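PDB 6YHH: beta-N-acetylglucosaminidase-like protein Glycoside hydrolase family 20 from Flavobacterium johnsoniae, which probably removes terminal N-acetylglucosamine units from chito-oligosaccharides as a family 20 beta-N-acetylhexosaminidase, a chitobiase of bacterial chitin degradation. Local coordinates for residues 179-184 with 228-233; 224-229 with 308-313. One frame throughout, in Å; residues are numbered along the deposited sequence.

In the fold
Contacts 1 and 2 are both buried and share strand 226-230, which meets strand 177-184 along one edge and strand 310-312 along the other. Contact 1 is a regular parallel pairing, polar on the face that carries His179, His181 and Glu230: two histidines converge on one glutamate, and Asp184 lies about 7 Å, side chain to side chain, from the predicted proton donor Glu317. Contact 2 is more splayed, with a single direct backbone bond, two bridging waters and mainly apolar side chains. The two meet where Ile231 N probably bonds to His312 O and where the rings of His179 and His312 stack.

Contact 1: residues 179-184 with 228-233; sequences HWHLVD and VPEIDV
Glu230 reaches across to the rings of His179 and His181, and its OE1 takes a hydrogen bond from each. His179 NE2 lies 2.7 Å from Glu230 OE1 and meets it on the anti side, somewhat out of the carboxylate plane. His181 ND1, also 2.7 Å from Glu230 OE1, comes from the opposite face and from well above that plane; the imidazole and carboxylate planes stand 80° apart. Glu230 gets there on an extended chain, CG anti to the backbone N (chi1 -174°). With OE2 held by Trp366 NE1, the buried carboxylate is gripped at both oxygens, which would probably limit its rotation. An alanine here is likely to leave both histidine N-H groups without their shared acceptor and open a gap between the rings.

The other nitrogen of each ring is engaged too: His179 ND1 with Glu447, and His181 NE2 with Asp184 OD2 at 2.6 Å, in the ring plane and on the anti lone pair. Asp184 OD2 also sits 4.0 Å from Asp232 OD2, an approach of like charges; Asp232 OD1 is hydrogen-bonded to Gly315 N. Water 1 lies over the centre of the His181 ring and donates to Val183 O (2.7 Å).

Beneath these side chains the strands run parallel, their axes 16° apart, joined by Trp180 N to Val228 O (2.8 Å), Glu230 N to Trp180 O and Leu182 N to Glu230 O. On the other face, Leu182 CD1 packs 4.2 Å from Pro229 CB. Strand 146-152 continues the sheet beyond strand 177-184, Trp188 of strand 187-188 packs on Val183 and Ile231, and strand 310-312 brings His312 against Glu230 and Phe311 against Pro229.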
loop_
_atom_site.group_PDB
_atom_site.type_symbol
_atom_site.label_atom_id
_atom_site.label_comp_id
_atom_site.label_asym_id
_atom_site.label_seq_id
_atom_site.Cartn_x
_atom_site.Cartn_y
_atom_site.Cartn_z
ATOM N N HIS A 179 1.162 -4.758 -20.463
ATOM C CA HIS A 179 -0.001 -5.236 -21.194
ATOM C C HIS A 179 -1.162 -5.325 -20.173
ATOM O O HIS A 179 -1.127 -6.013 -19.172
ATOM C CB HIS A 179 0.361 -6.543 -21.883
ATOM C CG HIS A 179 -0.764 -7.376 -22.406
ATOM N ND1 HIS A 179 -0.530 -8.671 -22.820
ATOM C CD2 HIS A 179 -2.107 -7.159 -22.582
ATOM C CE1 HIS A 179 -1.667 -9.233 -23.175
ATOM N NE2 HIS A 179 -2.632 -8.341 -23.054
ATOM N N TRP A 180 -2.230 -4.607 -20.493
ATOM C CA TRP A 180 -3.335 -4.406 -19.515
ATOM C C TRP A 180 -4.563 -5.198 -20.008
ATOM O O TRP A 180 -5.222 -4.849 -21.010
ATOM C CB TRP A 180 -3.617 -2.907 -19.406
ATOM C CG TRP A 180 -4.176 -2.374 -18.103
ATOM C CD1 TRP A 180 -4.527 -3.035 -16.957
ATOM C CD2 TRP A 180 -4.381 -0.969 -17.831
ATOM N NE1 TRP A 180 -4.904 -2.151 -15.978
ATOM C CE2 TRP A 180 -4.819 -0.861 -16.485
ATOM C CE3 TRP A 180 -4.193 0.178 -18.581
ATOM C CZ2 TRP A 180 -5.082 0.365 -15.898
ATOM C CZ3 TRP A 180 -4.503 1.403 -18.012
ATOM C CH2 TRP A 180 -4.924 1.469 -16.672
ATOM N N HIS A 181 -4.839 -6.298 -19.324
ATOM C CA HIS A 181 -5.936 -7.210 -19.678
ATOM C C HIS A 181 -7.163 -6.710 -18.952
ATOM O O HIS A 181 -7.332 -6.986 -17.747
ATOM C CB HIS A 181 -5.517 -8.673 -19.329
ATOM C CG HIS A 181 -6.526 -9.728 -19.714
ATOM N ND1 HIS A 181 -6.473 -10.368 -20.928
ATOM C CD2 HIS A 181 -7.629 -10.232 -19.088
ATOM C CE1 HIS A 181 -7.496 -11.185 -21.040
ATOM N NE2 HIS A 181 -8.183 -11.160 -19.922
ATOM N N LEU A 182 -7.951 -5.890 -19.678
ATOM C CA LEU A 182 -8.911 -4.996 -19.116
ATOM C C LEU A 182 -10.370 -5.490 -19.140
ATOM O O LEU A 182 -11.257 -4.837 -18.581
ATOM C CB LEU A 182 -8.826 -3.642 -19.839
ATOM C CG LEU A 182 -7.628 -2.773 -19.531
ATOM C CD1 LEU A 182 -7.386 -1.779 -20.649
ATOM C CD2 LEU A 182 -7.964 -2.082 -18.256
ATOM N N VAL A 183 -10.555 -6.703 -19.657
ATOM C CA VAL A 183 -11.835 -7.329 -19.802
ATOM C C VAL A 183 -11.679 -8.844 -19.822
ATOM O O VAL A 183 -10.725 -9.361 -20.430
ATOM C CB VAL A 183 -12.525 -6.924 -21.153
ATOM C CG1 VAL A 183 -13.934 -7.513 -21.130
ATOM C CG2 VAL A 183 -12.459 -5.377 -21.366
ATOM N N ASP A 184 -12.573 -9.553 -19.122
ATOM C CA ASP A 184 -12.645 -10.980 -19.210
ATOM C C ASP A 184 -14.036 -11.364 -18.693
ATOM O O ASP A 184 -14.955 -10.473 -18.547
ATOM C CB ASP A 184 -11.484 -11.643 -18.437
ATOM C CG ASP A 184 -11.071 -12.949 -19.019
ATOM O OD1 ASP A 184 -11.888 -13.917 -18.911
ATOM O OD2 ASP A 184 -9.996 -13.054 -19.607
ATOM N N VAL A 228 0.012 -1.623 -23.669
ATOM C CA VAL A 228 -0.700 -2.363 -24.672
ATOM C C VAL A 228 -2.043 -2.780 -24.024
ATOM O O VAL A 228 -2.070 -3.656 -23.136
ATOM C CB VAL A 228 0.090 -3.600 -25.190
ATOM C CG1 VAL A 228 -0.742 -4.360 -26.166
ATOM C CG2 VAL A 228 1.426 -3.161 -25.791
ATOM N N PRO A 229 -3.149 -2.099 -24.387
ATOM C CA PRO A 229 -4.485 -2.505 -23.905
ATOM C C PRO A 229 -5.036 -3.733 -24.572
ATOM O O PRO A 229 -4.703 -4.036 -25.721
ATOM C CB PRO A 229 -5.336 -1.275 -24.288
ATOM C CG PRO A 229 -4.716 -0.907 -25.621
ATOM C CD PRO A 229 -3.248 -1.029 -25.395
ATOM N N GLU A 230 -5.831 -4.518 -23.833
ATOM C CA GLU A 230 -6.488 -5.699 -24.396
ATOM C C GLU A 230 -7.940 -5.701 -24.087
ATOM O O GLU A 230 -8.353 -5.583 -22.917
ATOM C CB GLU A 230 -5.874 -7.006 -23.895
ATOM C CG GLU A 230 -6.438 -8.260 -24.559
ATOM C CD GLU A 230 -6.025 -9.586 -23.910
ATOM O OE1 GLU A 230 -5.028 -9.587 -23.103
ATOM O OE2 GLU A 230 -6.654 -10.625 -24.197
ATOM N N ILE A 231 -8.729 -5.805 -25.139
ATOM C CA ILE A 231 -10.138 -6.125 -25.064
ATOM C C ILE A 231 -10.341 -7.503 -25.703
ATOM O O ILE A 231 -10.312 -7.651 -26.931
ATOM C CB ILE A 231 -11.020 -5.077 -25.767
ATOM C CG1 ILE A 231 -10.901 -3.737 -25.049
ATOM C CG2 ILE A 231 -12.447 -5.532 -25.662
ATOM C CD1 ILE A 231 -11.712 -2.634 -25.770
ATOM N N ASP A 232 -10.483 -8.547 -24.876
ATOM C CA ASP A 232 -10.435 -9.895 -25.345
ATOM C C ASP A 232 -11.780 -10.347 -25.972
ATOM O O ASP A 232 -12.801 -10.417 -25.285
ATOM C CB ASP A 232 -10.053 -10.780 -24.123
ATOM C CG ASP A 232 -9.799 -12.230 -24.465
ATOM O OD1 ASP A 232 -10.101 -12.655 -25.575
ATOM O OD2 ASP A 232 -9.298 -12.964 -23.547
ATOM N N VAL A 233 -11.738 -10.654 -27.277
ATOM C CA VAL A 233 -12.899 -11.037 -28.068
ATOM C C VAL A 233 -12.518 -12.143 -29.020
ATOM O O VAL A 233 -11.319 -12.203 -29.451
ATOM C CB VAL A 233 -13.457 -9.810 -28.856
ATOM C CG1 VAL A 233 -14.108 -8.842 -27.913
ATOM C CG2 VAL A 233 -12.391 -9.131 -29.703
HETATM O O HOH W 1 -8.990 -8.251 -22.193
#

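Contact 2: residues 224-229 with 308-313; sequences GILIVP and GAYFHI
Pro229 and Phe311 stand roughly perpendicular, the CG corner of the pyrrolidine pressing on the CD2-CE2 side of the ring, 3.6 Å from Phe311 CE2. Pro229 O lies over one face of the same ring, offset toward its rim, and accepts the direct backbone bond of the contact, from His312 N at 2.9 Å. His312 CB also comes close to this oxygen, while its ring nitrogens are engaged elsewhere: ND1 bonds Gly314 N, NE2 bonds His381, and the ring stacks on His179.

Earlier along the strands, Leu226 meets Tyr310 in a similarly crosswise manner. With CG anti to its backbone N (chi1 172°), Leu226 extends toward segment 308-313 and divides its methyls: CD2 rests 3.9 Å from Tyr310 CD2, and CD1 lies 3.7 Å from Gly308 CA. A beta carbon at Gly308 would run into both Leu226 CD1 and Ile227 O. Between these two pairs, Val228 turns CG2 to Tyr310 CB (4.3 Å) and CG1 to Tyr310 O and His312 CB.

The strand directions differ by 36°, and near their starts water bridges the backbones. Ile227 O accepts from two waters: water 2, which takes the N-H of Tyr310, and water 3, whose oxygen lies 3.0 Å from Gly308 N and accepts from it.

Outside the strands, Ile227 packs on helix 210-222, and Phe311 meets Phe299 of helix 289-302 and Leu356 of helix 341-358. In this protein His312 lies among other histidines, His179 and His381, on the opposite side of its strand from Phe311. Neighbouring parallel strands wrapped by helices, with large apolar residues such as Phe311 and Ile227 on the helix side, are characteristic of the TIM barrel, the fold of the family 20 catalytic domain.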
loop_
_atom_site.group_PDB
_atom_site.type_symbol
_atom_site.label_atom_id
_atom_site.label_comp_id
_atom_site.label_asym_id
_atom_site.label_seq_id
_atom_site.Cartn_x
_atom_site.Cartn_y
_atom_site.Cartn_z
ATOM N N GLY A 224 9.396 5.224 -19.336
ATOM C CA GLY A 224 9.863 4.532 -20.510
ATOM C C GLY A 224 9.123 3.290 -20.972
ATOM O O GLY A 224 9.661 2.456 -21.736
ATOM N N ILE A 225 7.881 3.193 -20.514
ATOM C CA ILE A 225 7.025 1.998 -20.702
ATOM C C ILE A 225 5.828 2.246 -21.645
ATOM O O ILE A 225 5.081 3.205 -21.500
ATOM C CB ILE A 225 6.551 1.522 -19.314
ATOM C CG1 ILE A 225 7.776 1.144 -18.420
ATOM C CG2 ILE A 225 5.553 0.361 -19.438
ATOM C CD1 ILE A 225 7.399 1.103 -16.957
ATOM N N LEU A 226 5.683 1.351 -22.584
ATOM C CA LEU A 226 4.545 1.245 -23.531
ATOM C C LEU A 226 3.385 0.499 -22.888
ATOM O O LEU A 226 3.614 -0.548 -22.283
ATOM C CB LEU A 226 4.995 0.438 -24.721
ATOM C CG LEU A 226 3.953 0.039 -25.760
ATOM C CD1 LEU A 226 3.415 1.274 -26.466
ATOM C CD2 LEU A 226 4.506 -0.913 -26.791
ATOM N N ILE A 227 2.171 1.020 -23.004
ATOM C CA ILE A 227 1.022 0.279 -22.613
ATOM C C ILE A 227 0.299 -0.331 -23.783
ATOM O O ILE A 227 -0.031 0.401 -24.791
ATOM C CB ILE A 227 0.075 1.094 -21.712
ATOM C CG1 ILE A 227 0.794 1.614 -20.429
ATOM C CG2 ILE A 227 -1.239 0.319 -21.409
ATOM C CD1 ILE A 227 -0.095 2.294 -19.415
ATOM N N VAL A 228 0.012 -1.623 -23.669
ATOM C CA VAL A 228 -0.700 -2.363 -24.672
ATOM C C VAL A 228 -2.043 -2.780 -24.024
ATOM O O VAL A 228 -2.070 -3.656 -23.136
ATOM C CB VAL A 228 0.090 -3.600 -25.190
ATOM C CG1 VAL A 228 -0.742 -4.360 -26.166
ATOM C CG2 VAL A 228 1.426 -3.161 -25.791
ATOM N N PRO A 229 -3.149 -2.099 -24.387
ATOM C CA PRO A 229 -4.485 -2.505 -23.905
ATOM C C PRO A 229 -5.036 -3.733 -24.572
ATOM O O PRO A 229 -4.703 -4.036 -25.721
ATOM C CB PRO A 229 -5.336 -1.275 -24.288
ATOM C CG PRO A 229 -4.716 -0.907 -25.621
ATOM C CD PRO A 229 -3.248 -1.029 -25.395
ATOM N N GLY A 308 -0.126 4.162 -27.652
ATOM C CA GLY A 308 0.731 3.144 -28.152
ATOM C C GLY A 308 0.188 2.562 -29.438
ATOM O O GLY A 308 -1.006 2.557 -29.673
ATOM N N ALA A 309 1.087 2.073 -30.270
ATOM C CA ALA A 309 0.686 1.614 -31.588
ATOM C C ALA A 309 0.037 0.281 -31.704
ATOM O O ALA A 309 -0.339 -0.125 -32.825
ATOM C CB ALA A 309 1.907 1.665 -32.504
ATOM N N TYR A 310 -0.069 -0.486 -30.578
ATOM C CA TYR A 310 -0.536 -1.870 -30.582
ATOM C C TYR A 310 -1.826 -1.987 -29.767
ATOM O O TYR A 310 -1.953 -1.425 -28.669
ATOM C CB TYR A 310 0.522 -2.822 -29.996
ATOM C CG TYR A 310 1.837 -2.581 -30.673
ATOM C CD1 TYR A 310 2.052 -3.127 -31.887
ATOM C CD2 TYR A 310 2.705 -1.673 -30.193
ATOM C CE1 TYR A 310 3.223 -2.846 -32.584
ATOM C CE2 TYR A 310 3.862 -1.357 -30.853
ATOM C CZ TYR A 310 4.110 -1.973 -32.062
ATOM O OH TYR A 310 5.277 -1.655 -32.780
ATOM N N PHE A 311 -2.765 -2.739 -30.302
ATOM C CA PHE A 311 -4.033 -2.988 -29.638
ATOM C C PHE A 311 -4.284 -4.490 -29.649
ATOM O O PHE A 311 -4.338 -5.109 -30.722
ATOM C CB PHE A 311 -5.239 -2.200 -30.238
ATOM C CG PHE A 311 -6.372 -2.096 -29.301
ATOM C CD1 PHE A 311 -7.165 -3.204 -28.988
ATOM C CD2 PHE A 311 -6.597 -0.878 -28.679
ATOM C CE1 PHE A 311 -8.223 -3.032 -28.035
ATOM C CE2 PHE A 311 -7.606 -0.728 -27.718
ATOM C CZ PHE A 311 -8.370 -1.813 -27.365
ATOM N N HIS A 312 -4.421 -5.079 -28.462
ATOM C CA HIS A 312 -4.616 -6.527 -28.288
ATOM C C HIS A 312 -6.113 -6.800 -28.276
ATOM O O HIS A 312 -6.840 -6.298 -27.440
ATOM C CB HIS A 312 -3.866 -6.957 -27.016
ATOM C CG HIS A 312 -3.463 -8.397 -26.936
ATOM N ND1 HIS A 312 -4.327 -9.476 -27.086
ATOM C CD2 HIS A 312 -2.271 -8.926 -26.562
ATOM C CE1 HIS A 312 -3.661 -10.590 -26.844
ATOM N NE2 HIS A 312 -2.413 -10.280 -26.539
ATOM N N ILE A 313 -6.582 -7.697 -29.158
ATOM C CA ILE A 313 -7.972 -8.095 -29.235
ATOM C C ILE A 313 -8.196 -9.460 -28.653
ATOM O O ILE A 313 -9.212 -10.093 -28.777
ATOM C CB ILE A 313 -8.537 -7.941 -30.680
ATOM C CG1 ILE A 313 -7.701 -8.703 -31.725
ATOM C CG2 ILE A 313 -8.682 -6.455 -31.030
ATOM C CD1 ILE A 313 -7.558 -10.147 -31.567
HETATM O O HOH W 2 0.271 -0.158 -27.554
HETATM O O HOH W 3 -0.771 3.141 -24.957
#